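Local atomic coordinates of F5/8 type C domain protein (PDB entry 7JRM), a protein that is part of the O-glycopeptidase ZmpB and probably helps it recognise mucin carbohydrate through a calcium-containing binding module. Residues Q311-K316 with L328-L333; L348-M353 with L370-A375; N296-I301 with T317-L322. All blocks are in the same frame, centred on the assembly; numbering follows the deposited sequence.

Interaction 1 of 3, residues Q311-K316 with L328-L333; sequences QNQLNK and LTTLTL
The side-chain amide of Gln313 lies flat against the backbone of strand 330-332. One face rests over Thr330 O, which sits 3.4 Å from Gln313 CD almost straight off the plane. Leu331 CA approaches the same face nearer the oxygen end, and the Thr330 methyl CG2 lies over the same face at the nitrogen end, 3.7 Å from Gln313 NE2. Thr332 N reaches OE1 from the strand-facing side of the plane. It donates to Gln313 OE1 at 3.0 Å. At 145° the bond is bent, and the donor sits 30° out of the carbonyl plane. The Gln313 chain starts anti to its own N and then bends at chi2 (95°), which lays the amide along the strand. Gln313 CB touches Leu331 CD1 at 3.8 Å.

One helical residue on, Leu314 meets Leu328 at about a right angle. Leu314 CD2 touches Leu328 CD1 at 3.9 Å, and Leu314 CD1 approaches Leu328 CD2. This apolar pair lies beside the polar one. Leu331 also packs on Ile310 of helix 304-314. Strand 330-332 is the outermost strand of its sheet in this chain, and its other side pairs with strand 350-352. The Gln313 bond is a detail of this protein. A helix lying at the outermost parallel strand, ahead of leucine-rich repeats, is consistent with an N-terminal cap, as in internalin-like proteins.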
ATOM      1  N   GLN A 311      -6.682 -41.680   8.057  1.00 29.76           N
ATOM      2  CA  GLN A 311      -7.951 -42.126   8.622  1.00 33.61           C
ATOM      3  C   GLN A 311      -7.847 -42.318  10.129  1.00 33.33           C
ATOM      4  O   GLN A 311      -8.802 -42.042  10.865  1.00 38.12           O
ATOM      5  CB  GLN A 311      -8.399 -43.422   7.945  1.00 28.72           C
ATOM      6  CG  GLN A 311      -9.075 -43.219   6.599  1.00 31.65           C
ATOM      7  CD  GLN A 311      -9.241 -44.514   5.828  1.00 32.44           C
ATOM      8  OE1 GLN A 311      -8.656 -45.538   6.179  1.00 33.58           O
ATOM      9  NE2 GLN A 311     -10.041 -44.474   4.769  1.00 32.30           N
ATOM     10  N   ASN A 312      -6.693 -42.790  10.608  1.00 34.28           N
ATOM     11  CA  ASN A 312      -6.505 -42.959  12.046  1.00 31.42           C
ATOM     12  C   ASN A 312      -6.461 -41.614  12.759  1.00 33.99           C
ATOM     13  O   ASN A 312      -6.957 -41.484  13.885  1.00 36.69           O
ATOM     14  CB  ASN A 312      -5.224 -43.748  12.319  1.00 32.39           C
ATOM     15  CG  ASN A 312      -5.467 -45.242  12.407  1.00 40.70           C
ATOM     16  OD1 ASN A 312      -6.295 -45.703  13.194  1.00 37.69           O
ATOM     17  ND2 ASN A 312      -4.742 -46.009  11.601  1.00 33.70           N
ATOM     18  N   GLN A 313      -5.874 -40.600  12.119  1.00 37.20           N
ATOM     19  CA  GLN A 313      -5.767 -39.289  12.749  1.00 33.07           C
ATOM     20  C   GLN A 313      -7.102 -38.554  12.762  1.00 31.90           C
ATOM     21  O   GLN A 313      -7.388 -37.809  13.705  1.00 31.72           O
ATOM     22  CB  GLN A 313      -4.710 -38.450  12.032  1.00 32.62           C
ATOM     23  CG  GLN A 313      -4.324 -37.172  12.759  1.00 30.66           C
ATOM     24  CD  GLN A 313      -3.092 -37.342  13.623  1.00 37.63           C
ATOM     25  OE1 GLN A 313      -2.167 -38.075  13.270  1.00 37.89           O
ATOM     26  NE2 GLN A 313      -3.069 -36.660  14.763  1.00 35.34           N
ATOM     27  N   LEU A 314      -7.928 -38.751  11.735  1.00 28.02           N
ATOM     28  CA  LEU A 314      -9.179 -38.020  11.597  1.00 32.76           C
ATOM     29  C   LEU A 314     -10.399 -38.811  12.048  1.00 38.55           C
ATOM     30  O   LEU A 314     -11.491 -38.236  12.117  1.00 37.25           O
ATOM     31  CB  LEU A 314      -9.376 -37.581  10.141  1.00 34.99           C
ATOM     32  CG  LEU A 314      -8.440 -36.480   9.642  1.00 31.54           C
ATOM     33  CD1 LEU A 314      -8.638 -36.239   8.154  1.00 25.57           C
ATOM     34  CD2 LEU A 314      -8.655 -35.200  10.433  1.00 33.69           C
ATOM     35  N   ASN A 315     -10.242 -40.101  12.351  1.00 39.07           N
ATOM     36  CA  ASN A 315     -11.354 -40.958  12.751  1.00 38.27           C
ATOM     37  C   ASN A 315     -12.453 -40.954  11.696  1.00 39.02           C
ATOM     38  O   ASN A 315     -13.490 -40.303  11.871  1.00 44.04           O
ATOM     39  CB  ASN A 315     -11.905 -40.525  14.114  1.00 37.95           C
ATOM     40  CG  ASN A 315     -13.027 -41.424  14.614  1.00 44.21           C
ATOM     41  OD1 ASN A 315     -13.381 -42.410  13.968  1.00 40.02           O
ATOM     42  ND2 ASN A 315     -13.588 -41.085  15.768  1.00 42.87           N
ATOM     43  N   LYS A 316     -12.237 -41.683  10.606  1.00 32.57           N
ATOM     44  CA  LYS A 316     -13.233 -41.826   9.552  1.00 38.20           C
ATOM     45  C   LYS A 316     -12.788 -42.947   8.626  1.00 36.53           C
ATOM     46  O   LYS A 316     -11.634 -43.385   8.661  1.00 36.02           O
ATOM     47  CB  LYS A 316     -13.427 -40.526   8.766  1.00 38.26           C
ATOM     48  CG  LYS A 316     -12.135 -39.827   8.387  1.00 35.08           C
ATOM     49  CD  LYS A 316     -12.382 -38.766   7.329  1.00 31.74           C
ATOM     50  CE  LYS A 316     -13.000 -39.369   6.079  1.00 35.58           C
ATOM     51  NZ  LYS A 316     -13.871 -38.395   5.364  1.00 33.88           N
ATOM     52  N   LEU A 328      -5.841 -31.123   8.850  1.00 26.18           N
ATOM     53  CA  LEU A 328      -4.657 -31.669   9.504  1.00 22.00           C
ATOM     54  C   LEU A 328      -3.757 -30.546   9.997  1.00 27.86           C
ATOM     55  O   LEU A 328      -3.229 -29.761   9.201  1.00 25.09           O
ATOM     56  CB  LEU A 328      -3.872 -32.584   8.565  1.00 25.22           C
ATOM     57  CG  LEU A 328      -4.352 -34.002   8.232  1.00 26.40           C
ATOM     58  CD1 LEU A 328      -4.864 -34.723   9.473  1.00 22.13           C
ATOM     59  CD2 LEU A 328      -5.377 -34.031   7.111  1.00 19.36           C
ATOM     60  N   THR A 329      -3.581 -30.469  11.315  1.00 25.41           N
ATOM     61  CA  THR A 329      -2.527 -29.661  11.910  1.00 27.61           C
ATOM     62  C   THR A 329      -1.367 -30.504  12.410  1.00 26.70           C
ATOM     63  O   THR A 329      -0.239 -30.009  12.482  1.00 28.35           O
ATOM     64  CB  THR A 329      -3.077 -28.823  13.070  1.00 26.67           C
ATOM     65  OG1 THR A 329      -3.545 -29.688  14.113  1.00 32.19           O
ATOM     66  CG2 THR A 329      -4.218 -27.936  12.595  1.00 27.96           C
ATOM     67  N   THR A 330      -1.629 -31.762  12.760  1.00 23.98           N
ATOM     68  CA  THR A 330      -0.602 -32.722  13.130  1.00 27.96           C
ATOM     69  C   THR A 330      -0.960 -34.066  12.516  1.00 27.92           C
ATOM     70  O   THR A 330      -2.139 -34.387  12.339  1.00 26.58           O
ATOM     71  CB  THR A 330      -0.457 -32.850  14.654  1.00 29.81           C
ATOM     72  OG1 THR A 330       0.510 -33.862  14.963  1.00 28.10           O
ATOM     73  CG2 THR A 330      -1.793 -33.214  15.292  1.00 32.21           C
ATOM     74  N   LEU A 331       0.062 -34.848  12.183  1.00 26.84           N
ATOM     75  CA  LEU A 331      -0.157 -36.127  11.520  1.00 23.73           C
ATOM     76  C   LEU A 331       0.975 -37.083  11.861  1.00 25.08           C
ATOM     77  O   LEU A 331       2.148 -36.704  11.810  1.00 24.04           O
ATOM     78  CB  LEU A 331      -0.262 -35.950  10.002  1.00 23.24           C
ATOM     79  CG  LEU A 331      -0.586 -37.205   9.191  1.00 24.54           C
ATOM     80  CD1 LEU A 331      -1.937 -37.778   9.591  1.00 26.70           C
ATOM     81  CD2 LEU A 331      -0.553 -36.899   7.703  1.00 21.30           C
ATOM     82  N   THR A 332       0.614 -38.316  12.204  1.00 24.62           N
ATOM     83  CA  THR A 332       1.569 -39.377  12.491  1.00 29.77           C
ATOM     84  C   THR A 332       1.439 -40.456  11.425  1.00 27.14           C
ATOM     85  O   THR A 332       0.328 -40.909  11.127  1.00 27.96           O
ATOM     86  CB  THR A 332       1.334 -39.969  13.882  1.00 31.95           C
ATOM     87  OG1 THR A 332       1.651 -38.991  14.880  1.00 33.55           O
ATOM     88  CG2 THR A 332       2.204 -41.199  14.097  1.00 30.36           C
ATOM     89  N   LEU A 333       2.568 -40.860  10.850  1.00 27.29           N
ATOM     90  CA  LEU A 333       2.594 -41.840   9.776  1.00 27.16           C
ATOM     91  C   LEU A 333       3.223 -43.143  10.252  1.00 22.92           C
ATOM     92  O   LEU A 333       4.004 -43.173  11.207  1.00 24.62           O
ATOM     93  CB  LEU A 333       3.364 -41.302   8.564  1.00 24.29           C
ATOM     94  CG  LEU A 333       2.848 -39.990   7.974  1.00 26.32           C
ATOM     95  CD1 LEU A 333       3.564 -39.668   6.675  1.00 19.10           C
ATOM     96  CD2 LEU A 333       1.347 -40.055   7.756  1.00 16.42           C
TER

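Interaction 2 of 3, residues L348-M353 with L370-A375; sequences LETLNM and LNTLNA
Asn352 and Asn374 stand side by side and point the same way, with their amide planes only 14° apart. As modelled, Asn374 ND2 points at Asn352 OD1 within its own amide plane; the separation is too short to be trusted in detail. Both side chains have CG anti to the carbonyl carbon (chi1 -63° and -60°), which puts the two amides in register.

Thr350 and Thr372 make a similar pair on the same face of the sheet. Thr350 CG2 lies 3.8 Å from Thr372 CG2, methyl beside methyl, while Thr350 OG1 sits 3.4 Å from Thr372 CB. A water joins Glu349 O to Thr372 OG1.

The opposite face is apolar. Leu351 and Leu373 run alongside each other, with Leu351 CB 3.9 Å from Leu373 CD1. Met353 CG reaches Ala375 CB at 3.6 Å. Met353 SD lies near Leu373 CD1, and the bend at chi3 turns CE to Ala375 CB. Leu370 CD1 fills in under Leu351 CB.

Four hydrogen bonds tie the parallel backbones. Thr372 N donates to Glu349 O, Leu351 N to Thr372 O, Asn374 N to Leu351 O and Met353 N to Asn374 O, at 2.7 to 3.3 Å. The chemistry is thus two-sided: matched polar groups line one face, and leucine, methionine and alanine pack on the other, as expected where leucine-rich repeat strands stack copy on copy.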
ATOM      1  N   LEU A 348      -0.824 -28.198   7.683  1.00 20.34           N
ATOM      2  CA  LEU A 348      -0.033 -29.161   8.439  1.00 24.13           C
ATOM      3  C   LEU A 348       1.134 -28.463   9.126  1.00 25.23           C
ATOM      4  O   LEU A 348       1.917 -27.757   8.483  1.00 21.83           O
ATOM      5  CB  LEU A 348       0.476 -30.268   7.518  1.00 27.16           C
ATOM      6  CG  LEU A 348       1.213 -31.426   8.194  1.00 27.14           C
ATOM      7  CD1 LEU A 348       0.301 -32.142   9.178  1.00 22.79           C
ATOM      8  CD2 LEU A 348       1.753 -32.397   7.156  1.00 26.01           C
ATOM      9  N   GLU A 349       1.247 -28.663  10.438  1.00 24.46           N
ATOM     10  CA  GLU A 349       2.307 -28.057  11.232  1.00 24.14           C
ATOM     11  C   GLU A 349       3.323 -29.055  11.758  1.00 24.67           C
ATOM     12  O   GLU A 349       4.481 -28.686  11.963  1.00 20.44           O
ATOM     13  CB  GLU A 349       1.710 -27.289  12.419  1.00 23.76           C
ATOM     14  CG  GLU A 349       0.646 -26.274  12.030  1.00 27.74           C
ATOM     15  CD  GLU A 349      -0.234 -25.873  13.198  1.00 35.09           C
ATOM     16  OE1 GLU A 349       0.099 -26.237  14.346  1.00 38.74           O
ATOM     17  OE2 GLU A 349      -1.256 -25.194  12.968  1.00 37.42           O
ATOM     18  N   THR A 350       2.924 -30.306  11.978  1.00 28.89           N
ATOM     19  CA  THR A 350       3.811 -31.321  12.529  1.00 22.22           C
ATOM     20  C   THR A 350       3.569 -32.640  11.813  1.00 23.71           C
ATOM     21  O   THR A 350       2.422 -33.078  11.686  1.00 25.97           O
ATOM     22  CB  THR A 350       3.590 -31.490  14.038  1.00 25.27           C
ATOM     23  OG1 THR A 350       4.018 -30.303  14.718  1.00 22.79           O
ATOM     24  CG2 THR A 350       4.378 -32.680  14.566  1.00 24.82           C
ATOM     25  N   LEU A 351       4.649 -33.265  11.346  1.00 23.13           N
ATOM     26  CA  LEU A 351       4.587 -34.558  10.672  1.00 23.29           C
ATOM     27  C   LEU A 351       5.539 -35.513  11.379  1.00 21.85           C
ATOM     28  O   LEU A 351       6.760 -35.341  11.312  1.00 22.80           O
ATOM     29  CB  LEU A 351       4.943 -34.429   9.190  1.00 20.85           C
ATOM     30  CG  LEU A 351       4.727 -35.671   8.323  1.00 22.19           C
ATOM     31  CD1 LEU A 351       3.399 -36.338   8.650  1.00 23.62           C
ATOM     32  CD2 LEU A 351       4.797 -35.312   6.847  1.00 25.00           C
ATOM     33  N   ASN A 352       4.981 -36.515  12.055  1.00 26.03           N
ATOM     34  CA  ASN A 352       5.761 -37.520  12.773  1.00 25.44           C
ATOM     35  C   ASN A 352       5.791 -38.784  11.919  1.00 24.74           C
ATOM     36  O   ASN A 352       4.854 -39.586  11.946  1.00 31.88           O
ATOM     37  CB  ASN A 352       5.163 -37.790  14.150  1.00 27.17           C
ATOM     38  CG  ASN A 352       5.191 -36.568  15.047  1.00 29.96           C
ATOM     39  OD1 ASN A 352       6.178 -35.833  15.086  1.00 32.61           O
ATOM     40  ND2 ASN A 352       4.104 -36.346  15.775  1.00 32.11           N
ATOM     41  N   MET A 353       6.870 -38.961  11.162  1.00 28.43           N
ATOM     42  CA  MET A 353       7.010 -40.085  10.244  1.00 21.16           C
ATOM     43  C   MET A 353       8.339 -40.796  10.451  1.00 29.21           C
ATOM     44  O   MET A 353       8.958 -41.285   9.500  1.00 24.46           O
ATOM     45  CB  MET A 353       6.866 -39.627   8.794  1.00 23.69           C
ATOM     46  CG  MET A 353       7.836 -38.530   8.384  1.00 27.12           C
ATOM     47  SD  MET A 353       7.480 -37.863   6.749  1.00 25.06           S
ATOM     48  CE  MET A 353       8.606 -38.824   5.746  1.00 31.06           C
ATOM     49  N   LEU A 370       4.812 -26.357   7.997  1.00 22.64           N
ATOM     50  CA  LEU A 370       5.450 -27.579   8.487  1.00 23.03           C
ATOM     51  C   LEU A 370       6.777 -27.212   9.138  1.00 22.45           C
ATOM     52  O   LEU A 370       7.836 -27.227   8.507  1.00 24.22           O
ATOM     53  CB  LEU A 370       5.640 -28.578   7.352  1.00 18.16           C
ATOM     54  CG  LEU A 370       6.062 -29.991   7.758  1.00 22.75           C
ATOM     55  CD1 LEU A 370       5.276 -30.459   8.975  1.00 18.31           C
ATOM     56  CD2 LEU A 370       5.883 -30.958   6.599  1.00 20.91           C
ATOM     57  N   ASN A 371       6.720 -26.883  10.429  1.00 25.20           N
ATOM     58  CA  ASN A 371       7.910 -26.520  11.187  1.00 23.33           C
ATOM     59  C   ASN A 371       8.496 -27.678  11.983  1.00 26.25           C
ATOM     60  O   ASN A 371       9.657 -27.596  12.399  1.00 26.38           O
ATOM     61  CB  ASN A 371       7.600 -25.363  12.146  1.00 25.07           C
ATOM     62  CG  ASN A 371       7.431 -24.038  11.428  1.00 20.38           C
ATOM     63  OD1 ASN A 371       7.817 -23.894  10.267  1.00 22.92           O
ATOM     64  ND2 ASN A 371       6.853 -23.061  12.117  1.00 19.35           N
ATOM     65  N   THR A 372       7.731 -28.743  12.204  1.00 24.53           N
ATOM     66  CA  THR A 372       8.190 -29.914  12.950  1.00 24.59           C
ATOM     67  C   THR A 372       8.096 -31.126  12.030  1.00 22.13           C
ATOM     68  O   THR A 372       7.002 -31.646  11.786  1.00 23.61           O
ATOM     69  CB  THR A 372       7.366 -30.116  14.220  1.00 23.98           C
ATOM     70  OG1 THR A 372       7.470 -28.951  15.049  1.00 25.69           O
ATOM     71  CG2 THR A 372       7.871 -31.326  14.994  1.00 24.62           C
ATOM     72  N   LEU A 373       9.240 -31.574  11.521  1.00 22.02           N
ATOM     73  CA  LEU A 373       9.316 -32.729  10.631  1.00 20.88           C
ATOM     74  C   LEU A 373      10.210 -33.777  11.278  1.00 17.83           C
ATOM     75  O   LEU A 373      11.426 -33.582  11.385  1.00 19.89           O
ATOM     76  CB  LEU A 373       9.842 -32.328   9.254  1.00 19.74           C
ATOM     77  CG  LEU A 373      10.008 -33.465   8.242  1.00 23.80           C
ATOM     78  CD1 LEU A 373       8.666 -34.103   7.923  1.00 24.29           C
ATOM     79  CD2 LEU A 373      10.680 -32.959   6.974  1.00 26.99           C
ATOM     80  N   ASN A 374       9.610 -34.882  11.708  1.00 25.42           N
ATOM     81  CA  ASN A 374      10.330 -36.004  12.304  1.00 26.16           C
ATOM     82  C   ASN A 374      10.306 -37.147  11.290  1.00 23.87           C
ATOM     83  O   ASN A 374       9.353 -37.924  11.231  1.00 25.30           O
ATOM     84  CB  ASN A 374       9.704 -36.416  13.634  1.00 24.70           C
ATOM     85  CG  ASN A 374       9.713 -35.292  14.655  1.00 26.05           C
ATOM     86  OD1 ASN A 374      10.758 -34.711  14.948  1.00 28.72           O
ATOM     87  ND2 ASN A 374       8.544 -34.982  15.201  1.00 26.87           N
ATOM     88  N   ALA A 375      11.368 -37.240  10.493  1.00 27.25           N
ATOM     89  CA  ALA A 375      11.492 -38.238   9.435  1.00 28.22           C
ATOM     90  C   ALA A 375      12.839 -38.943   9.524  1.00 29.07           C
ATOM     91  O   ALA A 375      13.547 -39.120   8.530  1.00 25.10           O
ATOM     92  CB  ALA A 375      11.309 -37.598   8.062  1.00 28.63           C
TER
HETATM   93  O   HOH W   1       5.781 -27.148  14.210  1.00 31.15           O

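Interaction 3 of 3, residues N296-I301 with T317-L322; sequences NAVINI and TGDITL
Ala297 O is approached by two groups of 317-322. Leu322 N donates to it at 3.2 Å, and Thr321 CA makes a CA-H...O contact with the same Ala297 O at 3.3 Å. A second backbone bond follows two residues on, where Ile299 N donates to Ile320 O at 3.0 Å and 166°, nearly straight. These two bonds flank the closest pair of backbones, Val298 and Thr321, and form a single bridge. A water adds a further link, donating to Ile299 O and accepting from Ile320 N.

Thr321 is the N-cap of the short helix 322-326. Its OG1, set between the backbone N and the carbonyl carbon (chi1 76°), accepts from Asp324 N and also bonds with Leu295 O. Through the bond from Leu322 N to Ala297 O, the loop 296-301 docks where this helix begins, in the region leading into the leucine-rich repeat strands.

Val298 and Asp319 meet at the exposed rim. Val298 CG2 lies anti to its backbone N and lodges against Asp319 CB at 3.6 Å, with the carboxylate of Asp319 alongside. The isoleucines and Leu322 pack towards helices 304-314 and 322-326. Ile299 leans across Leu322, and the contact is between Ile299 CD1 and Leu322 CD1 at 4.1 Å. Ile299 also packs on Met325 of the short helix. Ile301 CD1 meets Ile320 CB at 4.0 Å, and both of these isoleucines also pack on Ile310 of helix 304-314.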
ATOM      1  N   ASN A 296     -15.241 -31.165  -0.645  1.00 22.88           N
ATOM      2  CA  ASN A 296     -15.792 -32.509  -0.745  1.00 21.00           C
ATOM      3  C   ASN A 296     -15.088 -33.375  -1.782  1.00 25.96           C
ATOM      4  O   ASN A 296     -15.338 -34.583  -1.822  1.00 27.57           O
ATOM      5  CB  ASN A 296     -17.288 -32.445  -1.078  1.00 19.12           C
ATOM      6  CG  ASN A 296     -18.086 -31.697  -0.031  1.00 20.75           C
ATOM      7  OD1 ASN A 296     -18.863 -30.798  -0.353  1.00 20.04           O
ATOM      8  ND2 ASN A 296     -17.898 -32.063   1.230  1.00 16.16           N
ATOM      9  N   ALA A 297     -14.223 -32.795  -2.611  1.00 23.10           N
ATOM     10  CA  ALA A 297     -13.545 -33.564  -3.648  1.00 25.64           C
ATOM     11  C   ALA A 297     -12.579 -34.569  -3.031  1.00 24.37           C
ATOM     12  O   ALA A 297     -11.877 -34.267  -2.062  1.00 23.39           O
ATOM     13  CB  ALA A 297     -12.797 -32.630  -4.597  1.00 28.31           C
ATOM     14  N   VAL A 298     -12.544 -35.768  -3.602  1.00 27.02           N
ATOM     15  CA  VAL A 298     -11.697 -36.836  -3.084  1.00 26.83           C
ATOM     16  C   VAL A 298     -10.255 -36.590  -3.506  1.00 25.51           C
ATOM     17  O   VAL A 298      -9.980 -36.186  -4.642  1.00 28.01           O
ATOM     18  CB  VAL A 298     -12.202 -38.209  -3.567  1.00 27.57           C
ATOM     19  CG1 VAL A 298     -12.347 -38.229  -5.083  1.00 33.30           C
ATOM     20  CG2 VAL A 298     -11.273 -39.322  -3.099  1.00 30.21           C
ATOM     21  N   ILE A 299      -9.327 -36.821  -2.580  1.00 22.37           N
ATOM     22  CA  ILE A 299      -7.897 -36.692  -2.838  1.00 28.52           C
ATOM     23  C   ILE A 299      -7.350 -38.063  -3.206  1.00 25.18           C
ATOM     24  O   ILE A 299      -7.651 -39.060  -2.539  1.00 26.93           O
ATOM     25  CB  ILE A 299      -7.161 -36.113  -1.618  1.00 26.00           C
ATOM     26  CG1 ILE A 299      -7.736 -34.746  -1.248  1.00 26.96           C
ATOM     27  CG2 ILE A 299      -5.666 -36.014  -1.889  1.00 27.25           C
ATOM     28  CD1 ILE A 299      -7.721 -33.749  -2.387  1.00 22.98           C
ATOM     29  N   ASN A 300      -6.546 -38.117  -4.266  1.00 29.57           N
ATOM     30  CA  ASN A 300      -5.935 -39.366  -4.705  1.00 27.00           C
ATOM     31  C   ASN A 300      -4.740 -39.674  -3.811  1.00 30.40           C
ATOM     32  O   ASN A 300      -3.729 -38.965  -3.846  1.00 33.39           O
ATOM     33  CB  ASN A 300      -5.517 -39.273  -6.170  1.00 32.98           C
ATOM     34  CG  ASN A 300      -4.877 -40.553  -6.675  1.00 32.16           C
ATOM     35  OD1 ASN A 300      -3.711 -40.562  -7.070  1.00 35.13           O
ATOM     36  ND2 ASN A 300      -5.639 -41.640  -6.664  1.00 30.94           N
ATOM     37  N   ILE A 301      -4.856 -40.726  -3.008  1.00 28.64           N
ATOM     38  CA  ILE A 301      -3.773 -41.166  -2.132  1.00 27.24           C
ATOM     39  C   ILE A 301      -3.365 -42.576  -2.546  1.00 29.92           C
ATOM     40  O   ILE A 301      -3.982 -43.554  -2.099  1.00 26.40           O
ATOM     41  CB  ILE A 301      -4.191 -41.115  -0.654  1.00 24.11           C
ATOM     42  CG1 ILE A 301      -4.768 -39.740  -0.310  1.00 29.34           C
ATOM     43  CG2 ILE A 301      -3.009 -41.439   0.246  1.00 23.87           C
ATOM     44  CD1 ILE A 301      -5.286 -39.631   1.108  1.00 28.76           C
ATOM     45  N   THR A 317     -13.722 -43.407   7.800  1.00 38.00           N
ATOM     46  CA  THR A 317     -13.457 -44.432   6.804  1.00 35.31           C
ATOM     47  C   THR A 317     -13.807 -43.903   5.420  1.00 37.51           C
ATOM     48  O   THR A 317     -14.498 -42.891   5.273  1.00 37.70           O
ATOM     49  CB  THR A 317     -14.255 -45.714   7.089  1.00 44.70           C
ATOM     50  OG1 THR A 317     -15.645 -45.481   6.826  1.00 42.90           O
ATOM     51  CG2 THR A 317     -14.085 -46.135   8.537  1.00 39.39           C
ATOM     52  N   GLY A 318     -13.314 -44.599   4.401  1.00 39.57           N
ATOM     53  CA  GLY A 318     -13.597 -44.199   3.037  1.00 43.72           C
ATOM     54  C   GLY A 318     -12.660 -43.108   2.547  1.00 37.37           C
ATOM     55  O   GLY A 318     -11.529 -42.959   3.017  1.00 33.00           O
ATOM     56  N   ASP A 319     -13.157 -42.326   1.594  1.00 38.30           N
ATOM     57  CA  ASP A 319     -12.338 -41.328   0.922  1.00 34.87           C
ATOM     58  C   ASP A 319     -11.932 -40.208   1.874  1.00 34.15           C
ATOM     59  O   ASP A 319     -12.659 -39.852   2.805  1.00 29.79           O
ATOM     60  CB  ASP A 319     -13.092 -40.740  -0.271  1.00 37.41           C
ATOM     61  CG  ASP A 319     -13.869 -41.789  -1.041  1.00 45.42           C
ATOM     62  OD1 ASP A 319     -15.065 -41.981  -0.740  1.00 41.94           O
ATOM     63  OD2 ASP A 319     -13.283 -42.418  -1.947  1.00 42.02           O
ATOM     64  N   ILE A 320     -10.749 -39.652   1.625  1.00 33.03           N
ATOM     65  CA  ILE A 320     -10.253 -38.478   2.334  1.00 31.11           C
ATOM     66  C   ILE A 320     -10.433 -37.276   1.418  1.00 28.46           C
ATOM     67  O   ILE A 320      -9.955 -37.276   0.277  1.00 27.19           O
ATOM     68  CB  ILE A 320      -8.783 -38.648   2.748  1.00 32.43           C
ATOM     69  CG1 ILE A 320      -8.646 -39.764   3.786  1.00 26.63           C
ATOM     70  CG2 ILE A 320      -8.228 -37.340   3.294  1.00 28.81           C
ATOM     71  CD1 ILE A 320      -9.386 -39.494   5.077  1.00 33.55           C
ATOM     72  N   THR A 321     -11.124 -36.255   1.911  1.00 21.87           N
ATOM     73  CA  THR A 321     -11.471 -35.083   1.123  1.00 24.69           C
ATOM     74  C   THR A 321     -10.447 -33.969   1.325  1.00 23.85           C
ATOM     75  O   THR A 321      -9.595 -34.022   2.215  1.00 22.50           O
ATOM     76  CB  THR A 321     -12.874 -34.589   1.495  1.00 25.01           C
ATOM     77  OG1 THR A 321     -12.823 -33.904   2.751  1.00 23.28           O
ATOM     78  CG2 THR A 321     -13.839 -35.763   1.604  1.00 25.67           C
ATOM     79  N   LEU A 322     -10.537 -32.949   0.466  1.00 21.23           N
ATOM     80  CA  LEU A 322      -9.707 -31.761   0.647  1.00 23.30           C
ATOM     81  C   LEU A 322     -10.046 -31.060   1.955  1.00 21.53           C
ATOM     82  O   LEU A 322      -9.153 -30.561   2.650  1.00 22.06           O
ATOM     83  CB  LEU A 322      -9.884 -30.808  -0.535  1.00 21.28           C
ATOM     84  CG  LEU A 322      -8.984 -29.571  -0.583  1.00 26.43           C
ATOM     85  CD1 LEU A 322      -7.544 -29.973  -0.851  1.00 22.34           C
ATOM     86  CD2 LEU A 322      -9.477 -28.593  -1.637  1.00 23.19           C
TER
HETATM   87  O   HOH W   2      -9.220 -40.650  -0.286  1.00 34.39           O

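In the fold
From the N terminus, segment 296-301 follows helix 273-288 and leads into helix 304-314. Interaction 3 closes the loop round that helix by joining 296-301 to 317-322. Interaction 1 starts inside this loop, at 311-316, and closes beyond it at 328-333. The two therefore cross, with helix 304-314 common to both. Gln311 NE2 probably bonds Gly318 O between them. Interaction 2 comes later and in series, closing a loop without helix or strand between 348-353 and 370-375. It meets interaction 1 through the neighbouring strands 330-332 and 350-352. Together the contacts run from the helical part ahead of the repeats into the mixed sheet that runs on through strand 452-461 to 419-424.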